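Local structure of methyltransferase 1 (Methanosarcina barkeri, 2I2X) at residues K123-H136 and E173-T187. The protein carries a corrinoid prosthetic group that takes up the methyl group of methanol, in a reaction mediated by MtaB, for later transfer to coenzyme M. Numbering follows the deposited sequence.
Sequences KGTVVCHVAEGDVH and EKPIMLTGTALMTTT
Asp134 joins the two segments at the corrinoid-binding end of a Rossmann-like B12-binding domain: Leu183 N donates to Asp134 OD2 at 2.7 Å, a bond to be read with caution because OD2 sits too near a neighbouring atom in the model. Its other oxygen, OD1, takes two bonds from His136, one from the backbone N in an Asx turn and one from ring ND1 at 2.5 Å, the latter on the syn side and close to the imidazole plane. With ND1 so engaged, His136 NE2 faces the corrinoid and is the axial ligand of cobalt. Replacing Asp134 with alanine would remove both oxygens, and is likely to leave His136 ND1 and Leu183 N without these acceptors and the cobalt-bound imidazole less firmly fixed. Leu183 CB lies over one face of this ring in a CH-pi contact, 3.9 Å from the centroid, while Met184 SD approaches the edge near CE1.

Leading into these loops, strands 125-130 and 177-181 run parallel as neighbours in the central sheet. The hydrogen bond from Thr179 N to Val127 O is nearly straight, 174° at the hydrogen, and Thr179 O accepts twice from His129, from the backbone N and from ND1 at 2.8 Å. With chi1 at 82°, His129 CG sits between the backbone N and the carbonyl carbon, and the ring leans toward the neighbouring strand; the ND1 bond is bent (138°). On the Val126 and Met177 face, where helix 138-149 packs, the two side chains run alongside each other. Thr181, on the same face, hydrogen-bonds the cofactor through OG1. Helix 164-173 covers the opposite face, where Val127 CG1 meets Leu178 CD1 at 3.8 Å and Val127 CG2 rests 3.6 Å from Pro175 CG.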
ATOM      1  N   LYS B 123      26.211 -32.047 -20.015  1.00 81.00           N
ATOM      2  CA  LYS B 123      26.025 -31.062 -21.088  1.00 79.69           C
ATOM      3  C   LYS B 123      26.792 -29.750 -20.877  1.00 78.48           C
ATOM      4  O   LYS B 123      26.592 -28.781 -21.613  1.00 78.34           O
ATOM      5  CB  LYS B 123      24.532 -30.782 -21.310  1.00 79.75           C
ATOM      6  CG  LYS B 123      23.670 -32.038 -21.330  1.00 80.22           C
ATOM      7  CD  LYS B 123      22.613 -31.993 -22.416  1.00 81.12           C
ATOM      8  CE  LYS B 123      21.343 -31.291 -21.968  1.00 81.60           C
ATOM      9  NZ  LYS B 123      21.427 -29.814 -22.118  1.00 82.27           N
ATOM     10  N   GLY B 124      27.682 -29.742 -19.885  1.00 77.13           N
ATOM     11  CA  GLY B 124      28.416 -28.543 -19.476  1.00 75.13           C
ATOM     12  C   GLY B 124      28.387 -28.409 -17.965  1.00 73.72           C
ATOM     13  O   GLY B 124      27.733 -29.204 -17.281  1.00 73.90           O
ATOM     14  N   THR B 125      29.099 -27.413 -17.440  1.00 71.99           N
ATOM     15  CA  THR B 125      29.112 -27.142 -15.995  1.00 70.05           C
ATOM     16  C   THR B 125      28.425 -25.809 -15.674  1.00 68.60           C
ATOM     17  O   THR B 125      28.645 -24.808 -16.364  1.00 68.55           O
ATOM     18  CB  THR B 125      30.564 -27.207 -15.404  1.00 70.14           C
ATOM     19  OG1 THR B 125      30.974 -28.573 -15.305  1.00 69.86           O
ATOM     20  CG2 THR B 125      30.640 -26.604 -14.009  1.00 69.84           C
ATOM     21  N   VAL B 126      27.569 -25.819 -14.648  1.00 66.45           N
ATOM     22  CA  VAL B 126      27.017 -24.585 -14.071  1.00 64.26           C
ATOM     23  C   VAL B 126      27.488 -24.430 -12.621  1.00 62.65           C
ATOM     24  O   VAL B 126      27.494 -25.397 -11.848  1.00 62.38           O
ATOM     25  CB  VAL B 126      25.469 -24.533 -14.120  1.00 64.37           C
ATOM     26  CG1 VAL B 126      24.976 -23.164 -13.707  1.00 64.34           C
ATOM     27  CG2 VAL B 126      24.954 -24.856 -15.510  1.00 64.00           C
ATOM     28  N   VAL B 127      27.917 -23.215 -12.280  1.00 60.52           N
ATOM     29  CA  VAL B 127      28.210 -22.832 -10.902  1.00 58.24           C
ATOM     30  C   VAL B 127      26.989 -22.061 -10.397  1.00 57.00           C
ATOM     31  O   VAL B 127      26.450 -21.199 -11.111  1.00 56.70           O
ATOM     32  CB  VAL B 127      29.491 -21.953 -10.796  1.00 58.20           C
ATOM     33  CG1 VAL B 127      29.729 -21.469  -9.368  1.00 57.35           C
ATOM     34  CG2 VAL B 127      30.690 -22.715 -11.274  1.00 57.78           C
ATOM     35  N   CYS B 128      26.560 -22.384  -9.175  1.00 55.14           N
ATOM     36  CA  CYS B 128      25.431 -21.720  -8.521  1.00 53.07           C
ATOM     37  C   CYS B 128      25.804 -21.160  -7.162  1.00 51.70           C
ATOM     38  O   CYS B 128      26.472 -21.823  -6.364  1.00 51.47           O
ATOM     39  CB  CYS B 128      24.277 -22.694  -8.361  1.00 53.15           C
ATOM     40  SG  CYS B 128      23.728 -23.354  -9.922  1.00 53.13           S
ATOM     41  N   HIS B 129      25.366 -19.936  -6.896  1.00 49.92           N
ATOM     42  CA  HIS B 129      25.606 -19.322  -5.600  1.00 48.37           C
ATOM     43  C   HIS B 129      24.455 -18.424  -5.175  1.00 47.40           C
ATOM     44  O   HIS B 129      23.639 -18.015  -5.996  1.00 47.50           O
ATOM     45  CB  HIS B 129      26.936 -18.541  -5.600  1.00 48.02           C
ATOM     46  CG  HIS B 129      26.840 -17.164  -6.188  1.00 47.45           C
ATOM     47  ND1 HIS B 129      26.513 -16.934  -7.513  1.00 46.10           N
ATOM     48  CD2 HIS B 129      27.037 -15.945  -5.630  1.00 45.13           C
ATOM     49  CE1 HIS B 129      26.511 -15.633  -7.740  1.00 45.29           C
ATOM     50  NE2 HIS B 129      26.821 -15.012  -6.615  1.00 44.98           N
ATOM     51  N   VAL B 130      24.408 -18.147  -3.880  1.00 46.22           N
ATOM     52  CA  VAL B 130      23.560 -17.124  -3.307  1.00 45.57           C
ATOM     53  C   VAL B 130      24.469 -15.932  -3.001  1.00 45.52           C
ATOM     54  O   VAL B 130      25.618 -16.112  -2.581  1.00 45.17           O
ATOM     55  CB  VAL B 130      22.862 -17.635  -2.022  1.00 45.02           C
ATOM     56  CG1 VAL B 130      21.995 -16.570  -1.414  1.00 45.19           C
ATOM     57  CG2 VAL B 130      22.021 -18.828  -2.331  1.00 44.45           C
ATOM     58  N   ALA B 131      23.957 -14.724  -3.238  1.00 45.44           N
ATOM     59  CA  ALA B 131      24.687 -13.471  -2.990  1.00 45.62           C
ATOM     60  C   ALA B 131      25.307 -13.401  -1.596  1.00 45.77           C
ATOM     61  O   ALA B 131      24.777 -13.973  -0.645  1.00 45.69           O
ATOM     62  CB  ALA B 131      23.751 -12.289  -3.198  1.00 45.35           C
ATOM     63  N   GLU B 132      26.421 -12.694  -1.449  1.00 46.07           N
ATOM     64  CA  GLU B 132      26.971 -12.562  -0.097  1.00 46.70           C
ATOM     65  C   GLU B 132      26.089 -11.652   0.740  1.00 46.03           C
ATOM     66  O   GLU B 132      25.510 -10.687   0.229  1.00 45.82           O
ATOM     67  CB  GLU B 132      28.468 -12.165  -0.066  1.00 47.04           C
ATOM     68  CG  GLU B 132      28.798 -10.673  -0.109  1.00 48.93           C
ATOM     69  CD  GLU B 132      30.306 -10.382   0.013  1.00 50.04           C
ATOM     70  OE1 GLU B 132      30.862 -10.483   1.141  1.00 46.98           O
ATOM     71  OE2 GLU B 132      30.915 -10.036  -1.038  1.00 50.74           O
ATOM     72  N   GLY B 133      25.982 -12.007   2.017  1.00 45.94           N
ATOM     73  CA  GLY B 133      25.035 -11.407   2.962  1.00 45.41           C
ATOM     74  C   GLY B 133      23.686 -12.115   2.990  1.00 45.11           C
ATOM     75  O   GLY B 133      22.851 -11.834   3.841  1.00 45.31           O
ATOM     76  N   ASP B 134      23.475 -13.048   2.067  1.00 44.83           N
ATOM     77  CA  ASP B 134      22.164 -13.654   1.864  1.00 44.75           C
ATOM     78  C   ASP B 134      22.145 -15.148   2.258  1.00 44.71           C
ATOM     79  O   ASP B 134      23.027 -15.915   1.865  1.00 44.31           O
ATOM     80  CB  ASP B 134      21.725 -13.444   0.404  1.00 44.58           C
ATOM     81  CG  ASP B 134      20.207 -13.508   0.208  1.00 44.46           C
ATOM     82  OD1 ASP B 134      19.514 -14.241   0.943  1.00 43.61           O
ATOM     83  OD2 ASP B 134      19.704 -12.841  -0.718  1.00 44.76           O
ATOM     84  N   VAL B 135      21.111 -15.532   3.013  1.00 44.67           N
ATOM     85  CA  VAL B 135      20.958 -16.858   3.634  1.00 44.66           C
ATOM     86  C   VAL B 135      19.798 -17.651   3.000  1.00 44.19           C
ATOM     87  O   VAL B 135      19.576 -18.831   3.312  1.00 44.15           O
ATOM     88  CB  VAL B 135      20.820 -16.693   5.211  1.00 45.12           C
ATOM     89  CG1 VAL B 135      20.025 -17.812   5.887  1.00 44.85           C
ATOM     90  CG2 VAL B 135      22.202 -16.543   5.857  1.00 45.41           C
ATOM     91  N   HIS B 136      19.083 -16.998   2.086  1.00 43.83           N
ATOM     92  CA  HIS B 136      17.945 -17.601   1.383  1.00 43.29           C
ATOM     93  C   HIS B 136      18.387 -18.647   0.344  1.00 43.58           C
ATOM     94  O   HIS B 136      18.755 -18.324  -0.781  1.00 43.72           O
ATOM     95  CB  HIS B 136      17.044 -16.514   0.766  1.00 42.99           C
ATOM     96  CG  HIS B 136      16.566 -15.488   1.755  1.00 41.79           C
ATOM     97  ND1 HIS B 136      17.365 -14.459   2.213  1.00 41.67           N
ATOM     98  CD2 HIS B 136      15.376 -15.338   2.380  1.00 40.09           C
ATOM     99  CE1 HIS B 136      16.690 -13.720   3.075  1.00 40.11           C
ATOM    100  NE2 HIS B 136      15.480 -14.233   3.197  1.00 39.89           N
ATOM    101  N   GLU B 173      36.357 -24.659 -12.619  1.00 70.70           N
ATOM    102  CA  GLU B 173      35.390 -25.593 -13.198  1.00 70.08           C
ATOM    103  C   GLU B 173      35.068 -25.251 -14.631  1.00 69.63           C
ATOM    104  O   GLU B 173      34.399 -26.029 -15.317  1.00 69.29           O
ATOM    105  CB  GLU B 173      34.103 -25.584 -12.378  1.00 70.35           C
ATOM    106  CG  GLU B 173      34.324 -25.628 -10.870  1.00 70.22           C
ATOM    107  CD  GLU B 173      34.646 -27.014 -10.347  1.00 69.67           C
ATOM    108  OE1 GLU B 173      34.406 -28.006 -11.068  1.00 70.07           O
ATOM    109  OE2 GLU B 173      35.123 -27.106  -9.203  1.00 69.35           O
ATOM    110  N   LYS B 174      35.562 -24.085 -15.060  1.00 69.15           N
ATOM    111  CA  LYS B 174      35.292 -23.504 -16.377  1.00 68.85           C
ATOM    112  C   LYS B 174      33.857 -23.808 -16.801  1.00 68.29           C
ATOM    113  O   LYS B 174      33.617 -24.578 -17.736  1.00 68.27           O
ATOM    114  CB  LYS B 174      36.321 -23.954 -17.428  1.00 69.11           C
ATOM    115  CG  LYS B 174      37.607 -23.122 -17.465  1.00 69.49           C
ATOM    116  CD  LYS B 174      38.688 -23.813 -18.312  1.00 70.65           C
ATOM    117  CE  LYS B 174      40.068 -23.178 -18.113  1.00 71.23           C
ATOM    118  NZ  LYS B 174      41.132 -24.207 -17.864  1.00 70.94           N
ATOM    119  N   PRO B 175      32.896 -23.209 -16.087  1.00 67.64           N
ATOM    120  CA  PRO B 175      31.497 -23.494 -16.327  1.00 67.03           C
ATOM    121  C   PRO B 175      30.999 -22.735 -17.550  1.00 66.37           C
ATOM    122  O   PRO B 175      31.626 -21.762 -17.986  1.00 66.63           O
ATOM    123  CB  PRO B 175      30.823 -22.967 -15.064  1.00 66.97           C
ATOM    124  CG  PRO B 175      31.682 -21.825 -14.643  1.00 67.33           C
ATOM    125  CD  PRO B 175      33.080 -22.205 -15.021  1.00 67.61           C
ATOM    126  N   ILE B 176      29.880 -23.180 -18.097  1.00 65.30           N
ATOM    127  CA  ILE B 176      29.268 -22.506 -19.230  1.00 64.47           C
ATOM    128  C   ILE B 176      28.356 -21.363 -18.763  1.00 63.73           C
ATOM    129  O   ILE B 176      28.061 -20.423 -19.521  1.00 63.54           O
ATOM    130  CB  ILE B 176      28.477 -23.506 -20.091  1.00 64.80           C
ATOM    131  CG1 ILE B 176      27.632 -24.429 -19.198  1.00 64.56           C
ATOM    132  CG2 ILE B 176      29.452 -24.314 -20.975  1.00 65.04           C
ATOM    133  CD1 ILE B 176      26.286 -24.803 -19.784  1.00 66.06           C
ATOM    134  N   MET B 177      27.941 -21.440 -17.498  1.00 62.51           N
ATOM    135  CA  MET B 177      26.929 -20.550 -16.953  1.00 61.13           C
ATOM    136  C   MET B 177      27.070 -20.355 -15.451  1.00 59.90           C
ATOM    137  O   MET B 177      27.282 -21.313 -14.699  1.00 60.15           O
ATOM    138  CB  MET B 177      25.556 -21.118 -17.278  1.00 61.38           C
ATOM    139  CG  MET B 177      24.460 -20.672 -16.363  1.00 61.88           C
ATOM    140  SD  MET B 177      22.988 -20.475 -17.337  1.00 62.93           S
ATOM    141  CE  MET B 177      23.336 -18.882 -18.079  1.00 63.51           C
ATOM    142  N   LEU B 178      26.934 -19.104 -15.025  1.00 57.87           N
ATOM    143  CA  LEU B 178      26.940 -18.763 -13.614  1.00 55.89           C
ATOM    144  C   LEU B 178      25.542 -18.339 -13.183  1.00 54.46           C
ATOM    145  O   LEU B 178      24.969 -17.433 -13.792  1.00 54.54           O
ATOM    146  CB  LEU B 178      27.923 -17.619 -13.380  1.00 55.77           C
ATOM    147  CG  LEU B 178      28.094 -17.105 -11.959  1.00 55.32           C
ATOM    148  CD1 LEU B 178      28.733 -18.189 -11.107  1.00 54.96           C
ATOM    149  CD2 LEU B 178      28.942 -15.835 -11.968  1.00 54.79           C
ATOM    150  N   THR B 179      24.988 -18.986 -12.152  1.00 52.69           N
ATOM    151  CA  THR B 179      23.711 -18.528 -11.542  1.00 50.64           C
ATOM    152  C   THR B 179      23.926 -17.797 -10.225  1.00 49.38           C
ATOM    153  O   THR B 179      24.826 -18.132  -9.450  1.00 49.12           O
ATOM    154  CB  THR B 179      22.630 -19.654 -11.332  1.00 50.44           C
ATOM    155  OG1 THR B 179      22.988 -20.491 -10.236  1.00 50.16           O
ATOM    156  CG2 THR B 179      22.444 -20.513 -12.559  1.00 50.49           C
ATOM    157  N   GLY B 180      23.085 -16.793  -9.988  1.00 48.26           N
ATOM    158  CA  GLY B 180      23.060 -16.053  -8.723  1.00 46.43           C
ATOM    159  C   GLY B 180      21.645 -15.815  -8.216  1.00 45.32           C
ATOM    160  O   GLY B 180      20.719 -15.578  -9.001  1.00 45.68           O
ATOM    161  N   THR B 181      21.479 -15.869  -6.898  1.00 43.67           N
ATOM    162  CA  THR B 181      20.185 -15.715  -6.274  1.00 41.82           C
ATOM    163  C   THR B 181      20.299 -14.708  -5.150  1.00 41.18           C
ATOM    164  O   THR B 181      21.049 -14.925  -4.192  1.00 41.29           O
ATOM    165  CB  THR B 181      19.690 -17.058  -5.731  1.00 41.66           C
ATOM    166  OG1 THR B 181      19.388 -17.914  -6.830  1.00 40.62           O
ATOM    167  CG2 THR B 181      18.423 -16.896  -4.885  1.00 41.93           C
ATOM    168  N   ALA B 182      19.571 -13.601  -5.274  1.00 39.81           N
ATOM    169  CA  ALA B 182      19.473 -12.626  -4.184  1.00 38.85           C
ATOM    170  C   ALA B 182      18.017 -12.400  -3.763  1.00 37.99           C
ATOM    171  O   ALA B 182      17.123 -12.427  -4.595  1.00 37.81           O
ATOM    172  CB  ALA B 182      20.139 -11.338  -4.562  1.00 38.37           C
ATOM    173  N   LEU B 183      17.784 -12.206  -2.469  1.00 37.12           N
ATOM    174  CA  LEU B 183      16.425 -12.055  -1.960  1.00 37.11           C
ATOM    175  C   LEU B 183      16.141 -10.759  -1.219  1.00 37.36           C
ATOM    176  O   LEU B 183      14.987 -10.457  -0.889  1.00 37.29           O
ATOM    177  CB  LEU B 183      16.044 -13.247  -1.078  1.00 36.68           C
ATOM    178  CG  LEU B 183      15.187 -14.183  -1.916  1.00 36.25           C
ATOM    179  CD1 LEU B 183      16.030 -15.228  -2.623  1.00 33.41           C
ATOM    180  CD2 LEU B 183      14.120 -14.798  -1.064  1.00 36.27           C
ATOM    181  N   MET B 184      17.195 -10.002  -0.954  1.00 37.83           N
ATOM    182  CA  MET B 184      17.073  -8.765  -0.225  1.00 38.88           C
ATOM    183  C   MET B 184      17.618  -7.599  -1.027  1.00 39.47           C
ATOM    184  O   MET B 184      18.607  -7.734  -1.730  1.00 39.71           O
ATOM    185  CB  MET B 184      17.782  -8.882   1.116  1.00 38.83           C
ATOM    186  CG  MET B 184      17.215  -9.977   2.002  1.00 39.46           C
ATOM    187  SD  MET B 184      18.003 -10.087   3.611  1.00 38.71           S
ATOM    188  CE  MET B 184      17.277  -8.735   4.522  1.00 42.89           C
ATOM    189  N   THR B 185      16.950  -6.458  -0.939  1.00 40.53           N
ATOM    190  CA  THR B 185      17.476  -5.213  -1.497  1.00 41.84           C
ATOM    191  C   THR B 185      18.895  -4.983  -0.974  1.00 43.13           C
ATOM    192  O   THR B 185      19.774  -4.475  -1.677  1.00 43.42           O
ATOM    193  CB  THR B 185      16.603  -4.004  -1.120  1.00 41.42           C
ATOM    194  OG1 THR B 185      16.552  -3.877   0.307  1.00 40.54           O
ATOM    195  CG2 THR B 185      15.193  -4.180  -1.658  1.00 41.39           C
ATOM    196  N   THR B 186      19.099  -5.430   0.260  1.00 44.51           N
ATOM    197  CA  THR B 186      20.299  -5.221   1.040  1.00 45.58           C
ATOM    198  C   THR B 186      21.446  -6.128   0.573  1.00 46.24           C
ATOM    199  O   THR B 186      22.549  -6.085   1.102  1.00 45.94           O
ATOM    200  CB  THR B 186      19.924  -5.424   2.536  1.00 45.51           C
ATOM    201  OG1 THR B 186      20.632  -4.494   3.350  1.00 46.99           O
ATOM    202  CG2 THR B 186      20.171  -6.836   3.018  1.00 45.72           C
ATOM    203  N   THR B 187      21.182  -6.893  -0.481  1.00 47.68           N
ATOM    204  CA  THR B 187      21.963  -8.073  -0.845  1.00 48.71           C
ATOM    205  C   THR B 187      22.072  -8.273  -2.361  1.00 50.25           C
ATOM    206  O   THR B 187      23.035  -8.864  -2.839  1.00 50.02           O
ATOM    207  CB  THR B 187      21.349  -9.332  -0.160  1.00 48.51           C
ATOM    208  OG1 THR B 187      22.219  -9.791   0.883  1.00 47.48           O
ATOM    209  CG2 THR B 187      21.094 -10.446  -1.137  1.00 47.38           C
TER